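Local structure of cytoplasmic export protein 1 (Saccharomyces cerevisiae, 3VWA) at residues G100-G108 and R273-P281; F137-V145 and T280-I288. The protein binds tRNA and takes part in nuclear tRNA export, probably collecting tRNA from export receptors at the nuclear pore and passing it to the translation machinery. All coordinates share one frame; numbering follows the deposited sequence.

Contact 1. Residues G100-G108 and R273-P281; sequences GSLSQNKFG and REIFRNLTP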
ATOM      1  N   GLY A 100      -7.487  19.234  -0.762  1.00 42.95           N
ATOM      2  CA  GLY A 100      -6.924  19.848   0.438  1.00 44.70           C
ATOM      3  C   GLY A 100      -5.773  19.011   0.923  1.00 43.88           C
ATOM      4  O   GLY A 100      -4.730  19.537   1.276  1.00 48.87           O
ATOM      5  N   SER A 101      -5.965  17.699   0.914  1.00 43.71           N
ATOM      6  CA  SER A 101      -4.888  16.792   1.219  1.00 42.68           C
ATOM      7  C   SER A 101      -3.778  16.852   0.222  1.00 38.36           C
ATOM      8  O   SER A 101      -2.651  17.006   0.640  1.00 36.88           O
ATOM      9  CB  SER A 101      -5.370  15.361   1.331  1.00 44.30           C
ATOM     10  OG  SER A 101      -5.954  15.196   2.597  1.00 51.47           O
ATOM     11  N   LEU A 102      -4.084  16.724  -1.076  1.00 37.75           N
ATOM     12  CA  LEU A 102      -3.040  16.526  -2.111  1.00 33.72           C
ATOM     13  C   LEU A 102      -2.199  17.772  -2.264  1.00 31.87           C
ATOM     14  O   LEU A 102      -1.040  17.672  -2.565  1.00 28.25           O
ATOM     15  CB  LEU A 102      -3.646  16.223  -3.476  1.00 34.00           C
ATOM     16  CG  LEU A 102      -4.504  14.974  -3.603  1.00 38.34           C
ATOM     17  CD1 LEU A 102      -5.147  15.091  -4.963  1.00 37.19           C
ATOM     18  CD2 LEU A 102      -3.650  13.715  -3.464  1.00 36.05           C
ATOM     19  N   SER A 103      -2.822  18.931  -2.017  1.00 34.48           N
ATOM     20  CA  SER A 103      -2.197  20.273  -1.996  1.00 35.05           C
ATOM     21  C   SER A 103      -1.048  20.335  -1.028  1.00 33.37           C
ATOM     22  O   SER A 103      -0.154  21.132  -1.185  1.00 37.08           O
ATOM     23  CB  SER A 103      -3.215  21.286  -1.477  1.00 37.45           C
ATOM     24  OG  SER A 103      -3.888  21.900  -2.515  1.00 41.30           O
ATOM     25  N   GLN A 104      -1.103  19.508   0.013  1.00 35.42           N
ATOM     26  CA  GLN A 104      -0.025  19.428   0.998  1.00 34.23           C
ATOM     27  C   GLN A 104       1.315  18.960   0.438  1.00 34.59           C
ATOM     28  O   GLN A 104       2.359  19.310   0.958  1.00 38.13           O
ATOM     29  CB  GLN A 104      -0.475  18.572   2.181  1.00 38.30           C
ATOM     30  CG  GLN A 104      -1.571  19.266   3.004  1.00 43.76           C
ATOM     31  CD  GLN A 104      -1.805  18.677   4.392  1.00 48.48           C
ATOM     32  OE1 GLN A 104      -1.262  17.638   4.751  1.00 54.08           O
ATOM     33  NE2 GLN A 104      -2.648  19.342   5.175  1.00 51.51           N
ATOM     34  N   ASN A 105       1.302  18.191  -0.647  1.00 36.00           N
ATOM     35  CA  ASN A 105       2.554  17.807  -1.326  1.00 27.43           C
ATOM     36  C   ASN A 105       2.649  18.590  -2.624  1.00 29.12           C
ATOM     37  O   ASN A 105       2.170  18.147  -3.702  1.00 24.06           O
ATOM     38  CB  ASN A 105       2.597  16.293  -1.594  1.00 30.62           C
ATOM     39  CG  ASN A 105       3.893  15.849  -2.297  1.00 26.63           C
ATOM     40  OD1 ASN A 105       4.535  16.641  -2.935  1.00 26.11           O
ATOM     41  ND2 ASN A 105       4.271  14.582  -2.147  1.00 28.29           N
ATOM     42  N   LYS A 106       3.255  19.775  -2.538  1.00 27.14           N
ATOM     43  CA  LYS A 106       3.314  20.635  -3.712  1.00 29.47           C
ATOM     44  C   LYS A 106       4.040  19.940  -4.882  1.00 26.17           C
ATOM     45  O   LYS A 106       3.728  20.202  -6.020  1.00 23.34           O
ATOM     46  CB  LYS A 106       3.968  21.999  -3.372  1.00 33.52           C
ATOM     47  CG  LYS A 106       5.493  22.049  -3.432  1.00 36.11           C
ATOM     48  CD  LYS A 106       5.952  23.372  -2.827  1.00 38.31           C
ATOM     49  CE  LYS A 106       7.403  23.652  -3.114  1.00 38.29           C
ATOM     50  NZ  LYS A 106       7.529  24.108  -4.538  1.00 43.43           N
ATOM     51  N   PHE A 107       5.010  19.077  -4.583  1.00 25.40           N
ATOM     52  CA  PHE A 107       5.772  18.412  -5.645  1.00 26.19           C
ATOM     53  C   PHE A 107       4.826  17.494  -6.421  1.00 23.77           C
ATOM     54  O   PHE A 107       4.936  17.398  -7.639  1.00 24.62           O
ATOM     55  CB  PHE A 107       6.973  17.594  -5.095  1.00 24.38           C
ATOM     56  CG  PHE A 107       8.018  18.450  -4.415  1.00 28.43           C
ATOM     57  CD1 PHE A 107       8.598  19.548  -5.067  1.00 28.36           C
ATOM     58  CD2 PHE A 107       8.414  18.164  -3.115  1.00 28.21           C
ATOM     59  CE1 PHE A 107       9.563  20.327  -4.433  1.00 29.19           C
ATOM     60  CE2 PHE A 107       9.367  18.951  -2.468  1.00 29.70           C
ATOM     61  CZ  PHE A 107       9.952  20.020  -3.122  1.00 27.32           C
ATOM     62  N   GLY A 108       3.891  16.872  -5.695  1.00 22.87           N
ATOM     63  CA  GLY A 108       2.806  16.072  -6.286  1.00 22.21           C
ATOM     64  C   GLY A 108       2.007  16.822  -7.327  1.00 26.32           C
ATOM     65  O   GLY A 108       1.849  16.358  -8.489  1.00 25.77           O
ATOM     66  N   ARG A 273      11.419  11.571   2.935  1.00 24.52           N
ATOM     67  CA  ARG A 273      10.247  10.696   3.050  1.00 24.96           C
ATOM     68  C   ARG A 273       8.937  11.377   2.672  1.00 26.72           C
ATOM     69  O   ARG A 273       8.067  10.780   1.970  1.00 25.10           O
ATOM     70  CB  ARG A 273      10.243  10.132   4.466  1.00 24.55           C
ATOM     71  CG  ARG A 273       9.139   9.164   4.812  1.00 25.36           C
ATOM     72  CD  ARG A 273       9.258   7.934   3.929  1.00 26.07           C
ATOM     73  NE  ARG A 273       8.203   6.968   4.157  1.00 25.18           N
ATOM     74  CZ  ARG A 273       6.984   7.018   3.655  1.00 24.89           C
ATOM     75  NH1 ARG A 273       6.630   8.041   2.903  1.00 25.12           N
ATOM     76  NH2 ARG A 273       6.117   6.015   3.885  1.00 26.44           N
ATOM     77  N   GLU A 274       8.776  12.646   3.103  1.00 27.64           N
ATOM     78  CA  GLU A 274       7.477  13.348   2.927  1.00 25.99           C
ATOM     79  C   GLU A 274       7.068  13.482   1.465  1.00 26.07           C
ATOM     80  O   GLU A 274       5.860  13.621   1.119  1.00 27.11           O
ATOM     81  CB  GLU A 274       7.485  14.758   3.674  1.00 31.12           C
ATOM     82  CG  GLU A 274       8.437  15.854   3.126  1.00 26.10           C
ATOM     83  CD  GLU A 274       9.947  15.578   3.286  1.00 26.36           C
ATOM     84  OE1 GLU A 274      10.342  14.608   3.969  1.00 28.44           O
ATOM     85  OE2 GLU A 274      10.796  16.347   2.743  1.00 27.25           O
ATOM     86  N   ILE A 275       8.031  13.431   0.555  1.00 24.80           N
ATOM     87  CA  ILE A 275       7.649  13.701  -0.817  1.00 23.76           C
ATOM     88  C   ILE A 275       6.814  12.534  -1.409  1.00 24.68           C
ATOM     89  O   ILE A 275       6.151  12.697  -2.384  1.00 20.95           O
ATOM     90  CB  ILE A 275       8.813  14.080  -1.738  1.00 24.13           C
ATOM     91  CG1 ILE A 275       9.650  12.798  -2.061  1.00 22.99           C
ATOM     92  CG2 ILE A 275       9.617  15.297  -1.165  1.00 21.29           C
ATOM     93  CD1 ILE A 275      10.711  13.061  -3.108  1.00 23.76           C
ATOM     94  N   PHE A 276       6.767  11.418  -0.731  1.00 25.95           N
ATOM     95  CA  PHE A 276       5.964  10.303  -1.200  1.00 27.03           C
ATOM     96  C   PHE A 276       4.620  10.214  -0.453  1.00 28.80           C
ATOM     97  O   PHE A 276       3.896   9.211  -0.579  1.00 26.98           O
ATOM     98  CB  PHE A 276       6.765   9.003  -1.029  1.00 26.30           C
ATOM     99  CG  PHE A 276       8.041   8.998  -1.791  1.00 25.92           C
ATOM    100  CD1 PHE A 276       8.034   8.864  -3.173  1.00 27.36           C
ATOM    101  CD2 PHE A 276       9.260   9.159  -1.139  1.00 27.83           C
ATOM    102  CE1 PHE A 276       9.238   8.881  -3.894  1.00 26.54           C
ATOM    103  CE2 PHE A 276      10.468   9.147  -1.835  1.00 23.08           C
ATOM    104  CZ  PHE A 276      10.459   9.009  -3.225  1.00 24.24           C
ATOM    105  N   ARG A 277       4.240  11.269   0.261  1.00 28.71           N
ATOM    106  CA  ARG A 277       2.938  11.226   0.990  1.00 31.32           C
ATOM    107  C   ARG A 277       2.015  12.180   0.336  1.00 28.27           C
ATOM    108  O   ARG A 277       2.484  13.128  -0.271  1.00 27.11           O
ATOM    109  CB  ARG A 277       3.090  11.687   2.438  1.00 36.41           C
ATOM    110  CG  ARG A 277       3.868  10.748   3.313  1.00 40.59           C
ATOM    111  CD  ARG A 277       3.752  11.078   4.796  1.00 46.56           C
ATOM    112  NE  ARG A 277       4.511  10.042   5.502  1.00 52.36           N
ATOM    113  CZ  ARG A 277       5.620  10.267   6.194  1.00 57.80           C
ATOM    114  NH1 ARG A 277       6.264   9.243   6.770  1.00 46.06           N
ATOM    115  NH2 ARG A 277       6.066  11.524   6.337  1.00 58.95           N
ATOM    116  N   ASN A 278       0.707  11.931   0.446  1.00 28.07           N
ATOM    117  CA  ASN A 278      -0.321  12.821  -0.106  1.00 30.13           C
ATOM    118  C   ASN A 278      -0.180  12.931  -1.611  1.00 29.74           C
ATOM    119  O   ASN A 278      -0.473  13.973  -2.187  1.00 25.51           O
ATOM    120  CB  ASN A 278      -0.242  14.224   0.510  1.00 32.87           C
ATOM    121  CG  ASN A 278      -0.480  14.205   2.008  1.00 33.86           C
ATOM    122  OD1 ASN A 278       0.415  14.482   2.774  1.00 38.19           O
ATOM    123  ND2 ASN A 278      -1.667  13.791   2.417  1.00 31.59           N
ATOM    124  N   LEU A 279       0.278  11.848  -2.247  1.00 27.23           N
ATOM    125  CA  LEU A 279       0.265  11.813  -3.717  1.00 27.60           C
ATOM    126  C   LEU A 279      -1.046  11.230  -4.252  1.00 26.21           C
ATOM    127  O   LEU A 279      -1.712  10.447  -3.555  1.00 25.30           O
ATOM    128  CB  LEU A 279       1.436  10.967  -4.174  1.00 28.71           C
ATOM    129  CG  LEU A 279       2.812  11.552  -3.878  1.00 31.40           C
ATOM    130  CD1 LEU A 279       3.875  10.547  -4.284  1.00 30.27           C
ATOM    131  CD2 LEU A 279       2.982  12.835  -4.673  1.00 29.91           C
ATOM    132  N   THR A 280      -1.436  11.557  -5.482  1.00 30.80           N
ATOM    133  CA  THR A 280      -2.577  10.809  -6.089  1.00 31.93           C
ATOM    134  C   THR A 280      -2.340   9.307  -6.109  1.00 28.40           C
ATOM    135  O   THR A 280      -1.231   8.845  -6.440  1.00 30.37           O
ATOM    136  CB  THR A 280      -2.998  11.291  -7.493  1.00 38.34           C
ATOM    137  OG1 THR A 280      -1.854  11.728  -8.229  1.00 38.78           O
ATOM    138  CG2 THR A 280      -4.023  12.436  -7.358  1.00 36.46           C
ATOM    139  N   PRO A 281      -3.338   8.537  -5.654  1.00 30.24           N
ATOM    140  CA  PRO A 281      -3.184   7.085  -5.622  1.00 29.08           C
ATOM    141  C   PRO A 281      -2.783   6.519  -6.965  1.00 28.31           C
ATOM    142  O   PRO A 281      -3.235   6.974  -8.020  1.00 27.89           O
ATOM    143  CB  PRO A 281      -4.592   6.589  -5.237  1.00 32.62           C
ATOM    144  CG  PRO A 281      -5.501   7.801  -5.332  1.00 33.07           C
ATOM    145  CD  PRO A 281      -4.603   8.951  -5.002  1.00 32.05           C
TER
HETATM  146  O   HOH W   1       0.350  15.719  -4.458  1.00 21.51           O
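N105 carries the contact between the N-terminal kinase-like domain and the loop 273-281, reaching from the N-cap position of helix 106-122 to two backbone carbonyls of that loop. Its CB packs 3.4 Å from R277 O. CG lies anti to the backbone N (chi1 -180°), which directs the amide across the gap between the segments. At the tip the two ends of the amide serve different partners. ND2 donates to I275 O at 2.7 Å and to R277 O at 3.0 Å. Both acceptors lie within a few degrees of the N105 amide plane, so the pair fixes its rotation; the bond to R277 O is the straighter (165° at the hydrogen), whereas that to I275 O is bent and meets its carbonyl from above the plane. OD1 turns back and accepts from G108 N, capping the first turn of the helix. The same residue thus both starts the helix and ties it to the loop.

Apolar contacts lie on two sides of this amide. F107 CD2 meets I275 CG2, and both side chains also touch L240 of helix 239-248. L102 crosses T280 at about a right angle, CD1 against CG2, while its other methyl, CD2, packs on the N278 carbonyl. A water lies between L102 O and N278 O, within hydrogen-bonding distance of each. L279 CD2 sits 3.3 Å from N105 ND2 and 3.6 Å from G108 CA.

Contact 2. Residues F137-V145 and T280-I288; sequences FINIKGEWV and TPGMIENFI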
ATOM      1  N   PHE A 137      -8.545  12.983 -14.986  1.00 23.36           N
ATOM      2  CA  PHE A 137      -8.607  11.645 -14.411  1.00 25.80           C
ATOM      3  C   PHE A 137      -7.222  11.145 -14.100  1.00 26.12           C
ATOM      4  O   PHE A 137      -6.233  11.665 -14.621  1.00 26.80           O
ATOM      5  CB  PHE A 137      -9.319  10.664 -15.367  1.00 27.10           C
ATOM      6  CG  PHE A 137     -10.787  10.927 -15.499  1.00 26.73           C
ATOM      7  CD1 PHE A 137     -11.258  12.002 -16.263  1.00 29.48           C
ATOM      8  CD2 PHE A 137     -11.698  10.130 -14.844  1.00 27.39           C
ATOM      9  CE1 PHE A 137     -12.617  12.279 -16.353  1.00 27.22           C
ATOM     10  CE2 PHE A 137     -13.071  10.363 -14.960  1.00 25.73           C
ATOM     11  CZ  PHE A 137     -13.523  11.430 -15.704  1.00 26.93           C
ATOM     12  N   ILE A 138      -7.174  10.124 -13.265  1.00 27.79           N
ATOM     13  CA  ILE A 138      -5.925   9.412 -12.919  1.00 29.17           C
ATOM     14  C   ILE A 138      -5.954   7.989 -13.467  1.00 28.71           C
ATOM     15  O   ILE A 138      -6.918   7.265 -13.224  1.00 28.70           O
ATOM     16  CB  ILE A 138      -5.848   9.261 -11.411  1.00 26.93           C
ATOM     17  CG1 ILE A 138      -6.210  10.618 -10.787  1.00 29.91           C
ATOM     18  CG2 ILE A 138      -4.439   8.796 -11.025  1.00 23.68           C
ATOM     19  CD1 ILE A 138      -6.672  10.518  -9.358  1.00 34.11           C
ATOM     20  N   ASN A 139      -4.883   7.546 -14.112  1.00 27.60           N
ATOM     21  CA  ASN A 139      -4.879   6.138 -14.516  1.00 31.07           C
ATOM     22  C   ASN A 139      -4.455   5.251 -13.362  1.00 31.09           C
ATOM     23  O   ASN A 139      -4.257   5.789 -12.256  1.00 27.57           O
ATOM     24  CB  ASN A 139      -4.047   5.893 -15.793  1.00 30.27           C
ATOM     25  CG  ASN A 139      -2.611   6.366 -15.676  1.00 32.46           C
ATOM     26  OD1 ASN A 139      -1.997   6.330 -14.604  1.00 32.49           O
ATOM     27  ND2 ASN A 139      -2.049   6.759 -16.802  1.00 32.35           N
ATOM     28  N   ILE A 140      -4.268   3.927 -13.592  1.00 28.55           N
ATOM     29  CA  ILE A 140      -3.822   3.039 -12.492  1.00 30.84           C
ATOM     30  C   ILE A 140      -2.409   3.365 -11.975  1.00 28.12           C
ATOM     31  O   ILE A 140      -2.079   2.982 -10.884  1.00 26.52           O
ATOM     32  CB  ILE A 140      -3.874   1.499 -12.784  1.00 31.22           C
ATOM     33  CG1 ILE A 140      -3.622   1.202 -14.256  1.00 34.32           C
ATOM     34  CG2 ILE A 140      -5.223   0.918 -12.340  1.00 38.16           C
ATOM     35  CD1 ILE A 140      -2.177   1.205 -14.680  1.00 30.85           C
ATOM     36  N   LYS A 141      -1.583   4.019 -12.783  1.00 28.94           N
ATOM     37  CA  LYS A 141      -0.220   4.347 -12.372  1.00 28.43           C
ATOM     38  C   LYS A 141      -0.139   5.747 -11.781  1.00 28.26           C
ATOM     39  O   LYS A 141       0.939   6.315 -11.633  1.00 27.41           O
ATOM     40  CB  LYS A 141       0.683   4.205 -13.568  1.00 30.87           C
ATOM     41  CG  LYS A 141       0.922   2.737 -13.948  1.00 36.12           C
ATOM     42  CD  LYS A 141       2.174   2.605 -14.812  1.00 40.42           C
ATOM     43  CE  LYS A 141       2.544   1.137 -15.033  1.00 45.59           C
ATOM     44  NZ  LYS A 141       3.041   0.846 -16.414  1.00 45.49           N
ATOM     45  N   GLY A 142      -1.292   6.335 -11.469  1.00 28.66           N
ATOM     46  CA  GLY A 142      -1.312   7.582 -10.687  1.00 26.36           C
ATOM     47  C   GLY A 142      -1.032   8.811 -11.540  1.00 29.25           C
ATOM     48  O   GLY A 142      -0.917   9.919 -11.013  1.00 27.68           O
ATOM     49  N   GLU A 143      -0.954   8.616 -12.855  1.00 25.36           N
ATOM     50  CA  GLU A 143      -0.596   9.677 -13.767  1.00 28.69           C
ATOM     51  C   GLU A 143      -1.884  10.364 -14.194  1.00 24.93           C
ATOM     52  O   GLU A 143      -2.944   9.723 -14.379  1.00 25.75           O
ATOM     53  CB  GLU A 143       0.117   9.142 -15.046  1.00 28.92           C
ATOM     54  CG  GLU A 143       1.464   8.428 -14.883  1.00 29.70           C
ATOM     55  CD  GLU A 143       1.889   7.695 -16.190  1.00 32.27           C
ATOM     56  OE1 GLU A 143       1.087   6.871 -16.683  1.00 33.05           O
ATOM     57  OE2 GLU A 143       2.971   7.958 -16.764  1.00 27.93           O
ATOM     58  N   TRP A 144      -1.759  11.653 -14.449  1.00 23.38           N
ATOM     59  CA  TRP A 144      -2.942  12.479 -14.719  1.00 26.91           C
ATOM     60  C   TRP A 144      -3.206  12.390 -16.168  1.00 25.79           C
ATOM     61  O   TRP A 144      -2.323  12.724 -16.947  1.00 24.27           O
ATOM     62  CB  TRP A 144      -2.677  13.948 -14.324  1.00 25.77           C
ATOM     63  CG  TRP A 144      -2.574  14.126 -12.824  1.00 28.38           C
ATOM     64  CD1 TRP A 144      -2.422  13.126 -11.861  1.00 26.00           C
ATOM     65  CD2 TRP A 144      -2.601  15.380 -12.080  1.00 27.61           C
ATOM     66  NE1 TRP A 144      -2.388  13.652 -10.619  1.00 29.57           N
ATOM     67  CE2 TRP A 144      -2.490  15.014 -10.669  1.00 30.90           C
ATOM     68  CE3 TRP A 144      -2.716  16.742 -12.432  1.00 29.79           C
ATOM     69  CZ2 TRP A 144      -2.461  15.986  -9.643  1.00 29.07           C
ATOM     70  CZ3 TRP A 144      -2.671  17.723 -11.398  1.00 26.40           C
ATOM     71  CH2 TRP A 144      -2.552  17.338 -10.036  1.00 31.33           C
ATOM     72  N   VAL A 145      -4.427  11.960 -16.510  1.00 26.13           N
ATOM     73  CA  VAL A 145      -4.942  11.822 -17.882  1.00 26.14           C
ATOM     74  C   VAL A 145      -6.225  12.688 -18.202  1.00 29.98           C
ATOM     75  O   VAL A 145      -6.953  13.102 -17.291  1.00 29.33           O
ATOM     76  CB  VAL A 145      -5.112  10.319 -18.271  1.00 28.29           C
ATOM     77  CG1 VAL A 145      -3.740   9.628 -18.390  1.00 29.06           C
ATOM     78  CG2 VAL A 145      -6.006   9.555 -17.269  1.00 24.88           C
ATOM     79  N   THR A 280      -1.436  11.557  -5.482  1.00 30.80           N
ATOM     80  CA  THR A 280      -2.577  10.809  -6.089  1.00 31.93           C
ATOM     81  C   THR A 280      -2.340   9.307  -6.109  1.00 28.40           C
ATOM     82  O   THR A 280      -1.231   8.845  -6.440  1.00 30.37           O
ATOM     83  CB  THR A 280      -2.998  11.291  -7.493  1.00 38.34           C
ATOM     84  OG1 THR A 280      -1.854  11.728  -8.229  1.00 38.78           O
ATOM     85  CG2 THR A 280      -4.023  12.436  -7.358  1.00 36.46           C
ATOM     86  N   PRO A 281      -3.338   8.537  -5.654  1.00 30.24           N
ATOM     87  CA  PRO A 281      -3.184   7.085  -5.622  1.00 29.08           C
ATOM     88  C   PRO A 281      -2.783   6.519  -6.965  1.00 28.31           C
ATOM     89  O   PRO A 281      -3.235   6.974  -8.020  1.00 27.89           O
ATOM     90  CB  PRO A 281      -4.592   6.589  -5.237  1.00 32.62           C
ATOM     91  CG  PRO A 281      -5.501   7.801  -5.332  1.00 33.07           C
ATOM     92  CD  PRO A 281      -4.603   8.951  -5.002  1.00 32.05           C
ATOM     93  N   GLY A 282      -1.899   5.543  -6.927  1.00 31.49           N
ATOM     94  CA  GLY A 282      -1.557   4.816  -8.146  1.00 27.11           C
ATOM     95  C   GLY A 282      -0.092   4.768  -8.358  1.00 24.76           C
ATOM     96  O   GLY A 282       0.419   3.689  -8.662  1.00 21.51           O
HETATM   97  N   MSE A 283       0.611   5.910  -8.173  1.00 26.83           N
HETATM   98  CA  MSE A 283       2.041   5.931  -8.537  1.00 27.09           C
HETATM   99  C   MSE A 283       2.849   5.086  -7.601  1.00 26.55           C
HETATM  100  O   MSE A 283       3.777   4.320  -8.014  1.00 28.04           O
HETATM  101  CB  MSE A 283       2.686   7.318  -8.608  1.00 34.16           C
HETATM  102  CG  MSE A 283       3.991   7.017  -9.341  1.00 29.59           C
HETATM  103 SE   MSE A 283       5.131   8.537  -9.652  1.00 53.63          SE
HETATM  104  CE  MSE A 283       5.391   9.479  -7.935  1.00 37.10           C
ATOM    105  N   ILE A 284       2.544   5.206  -6.315  1.00 26.18           N
ATOM    106  CA  ILE A 284       3.234   4.386  -5.349  1.00 27.24           C
ATOM    107  C   ILE A 284       2.799   2.921  -5.451  1.00 26.05           C
ATOM    108  O   ILE A 284       3.647   2.018  -5.584  1.00 24.95           O
ATOM    109  CB  ILE A 284       3.014   4.885  -3.909  1.00 30.63           C
ATOM    110  CG1 ILE A 284       3.759   6.227  -3.746  1.00 35.28           C
ATOM    111  CG2 ILE A 284       3.474   3.798  -2.926  1.00 28.54           C
ATOM    112  CD1 ILE A 284       3.899   6.722  -2.326  1.00 35.80           C
ATOM    113  N   GLU A 285       1.486   2.704  -5.378  1.00 24.95           N
ATOM    114  CA  GLU A 285       0.888   1.361  -5.345  1.00 23.63           C
ATOM    115  C   GLU A 285       1.142   0.561  -6.609  1.00 23.62           C
ATOM    116  O   GLU A 285       1.472  -0.616  -6.532  1.00 24.76           O
ATOM    117  CB  GLU A 285      -0.635   1.443  -5.128  1.00 24.90           C
ATOM    118  CG  GLU A 285      -1.094   2.129  -3.853  1.00 27.00           C
ATOM    119  CD  GLU A 285      -1.187   3.657  -3.971  1.00 30.03           C
ATOM    120  OE1 GLU A 285      -0.591   4.238  -4.903  1.00 31.88           O
ATOM    121  OE2 GLU A 285      -1.859   4.304  -3.132  1.00 30.12           O
ATOM    122  N   ASN A 286       0.967   1.177  -7.770  1.00 22.11           N
ATOM    123  CA  ASN A 286       0.939   0.423  -9.015  1.00 24.20           C
ATOM    124  C   ASN A 286       2.069   0.751  -9.970  1.00 26.98           C
ATOM    125  O   ASN A 286       2.103   0.215 -11.055  1.00 26.18           O
ATOM    126  CB  ASN A 286      -0.406   0.618  -9.747  1.00 24.10           C
ATOM    127  CG  ASN A 286      -1.596   0.195  -8.896  1.00 27.96           C
ATOM    128  OD1 ASN A 286      -1.531  -0.791  -8.158  1.00 30.26           O
ATOM    129  ND2 ASN A 286      -2.647   0.987  -8.924  1.00 27.98           N
ATOM    130  N   PHE A 287       2.990   1.627  -9.593  1.00 27.68           N
ATOM    131  CA  PHE A 287       4.123   1.902 -10.467  1.00 27.31           C
ATOM    132  C   PHE A 287       5.367   1.628  -9.659  1.00 31.63           C
ATOM    133  O   PHE A 287       6.115   0.667  -9.950  1.00 32.00           O
ATOM    134  CB  PHE A 287       4.093   3.363 -10.973  1.00 25.76           C
ATOM    135  CG  PHE A 287       4.856   3.592 -12.243  1.00 28.91           C
ATOM    136  CD1 PHE A 287       5.736   2.636 -12.738  1.00 29.63           C
ATOM    137  CD2 PHE A 287       4.727   4.807 -12.937  1.00 29.45           C
ATOM    138  CE1 PHE A 287       6.460   2.871 -13.893  1.00 32.29           C
ATOM    139  CE2 PHE A 287       5.437   5.037 -14.112  1.00 29.81           C
ATOM    140  CZ  PHE A 287       6.307   4.072 -14.585  1.00 31.15           C
ATOM    141  N   ILE A 288       5.588   2.442  -8.616  1.00 30.54           N
ATOM    142  CA  ILE A 288       6.822   2.306  -7.845  1.00 27.73           C
ATOM    143  C   ILE A 288       7.014   0.918  -7.191  1.00 28.39           C
ATOM    144  O   ILE A 288       8.049   0.257  -7.399  1.00 28.13           O
ATOM    145  CB  ILE A 288       7.011   3.474  -6.826  1.00 27.58           C
ATOM    146  CG1 ILE A 288       7.077   4.812  -7.553  1.00 27.36           C
ATOM    147  CG2 ILE A 288       8.256   3.261  -6.016  1.00 29.81           C
ATOM    148  CD1 ILE A 288       7.048   6.037  -6.646  1.00 28.01           C
TER
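Here a beta turn packs against the start of a helix: the turn N139-G142, which joins strands 136-138 and 144-146, abuts the residues leading into helix 283-303 and its first turns. The evidence is the backbone approach, G142 CA lying 3.8 Å from G282 CA. A side chain would fit at neither glycine: a CB on G142 would clash with M283 N, and one on G282 with G142 N. G282 N is in turn bound by the E285 carboxylate.

At one end of the interface, N286 ND2 donates to I140 O at 2.9 Å. The bond is in the carbonyl plane, on a lone pair, and the acceptor lies 3° out of the N286 amide plane, so both groups are well aligned. Next to it K141 lies over one face of the F287 ring, CD 3.9 Å from the ring centroid in a CH-pi contact; NZ is 4.9 Å from that centroid, a cation-pi pair. F287 has CG anti to its own N (chi1 -157°), which turns the ring toward the lysine chain, and it also packs on L247.

The two strands belong to a small antiparallel sheet of the kinase-like domain, whereas helix 283-303 lies on the way to the HEAT repeats. At the sheet end, W144 presents its indole edge: NE1 donates to T280 OG1 at 3.1 Å, the oxygen lying 5° out of the ring plane. T280 OG1 in turn donates weakly to G142 O. Replacing W144 with a phenylalanine would remove the indole N-H and would probably leave T280 OG1 without its donor, less firmly held against the sheet. I138 CD1 packs on T280 CG2 at 3.8 Å.

In the fold
From the N terminus, the chain forms the six-stranded sheet of the kinase-like domain before reaching 100-108, then runs along helix 106-122 to the hairpin 137-145. After a largely helical passage it comes to 273-281 and to 280-288, which overlaps its end. Contact 1 closes a loop of 164 residues and contact 2 one of 134. Their segments alternate along the sequence, so the two loops cross, and T280 and P281 belong to both. With centres 13 Å apart, the contacts also touch, F276 and L279 packing on I284. Together they attach the link between helices 255-271 and 283-303 to both helix 106-122 and the three-stranded sheet.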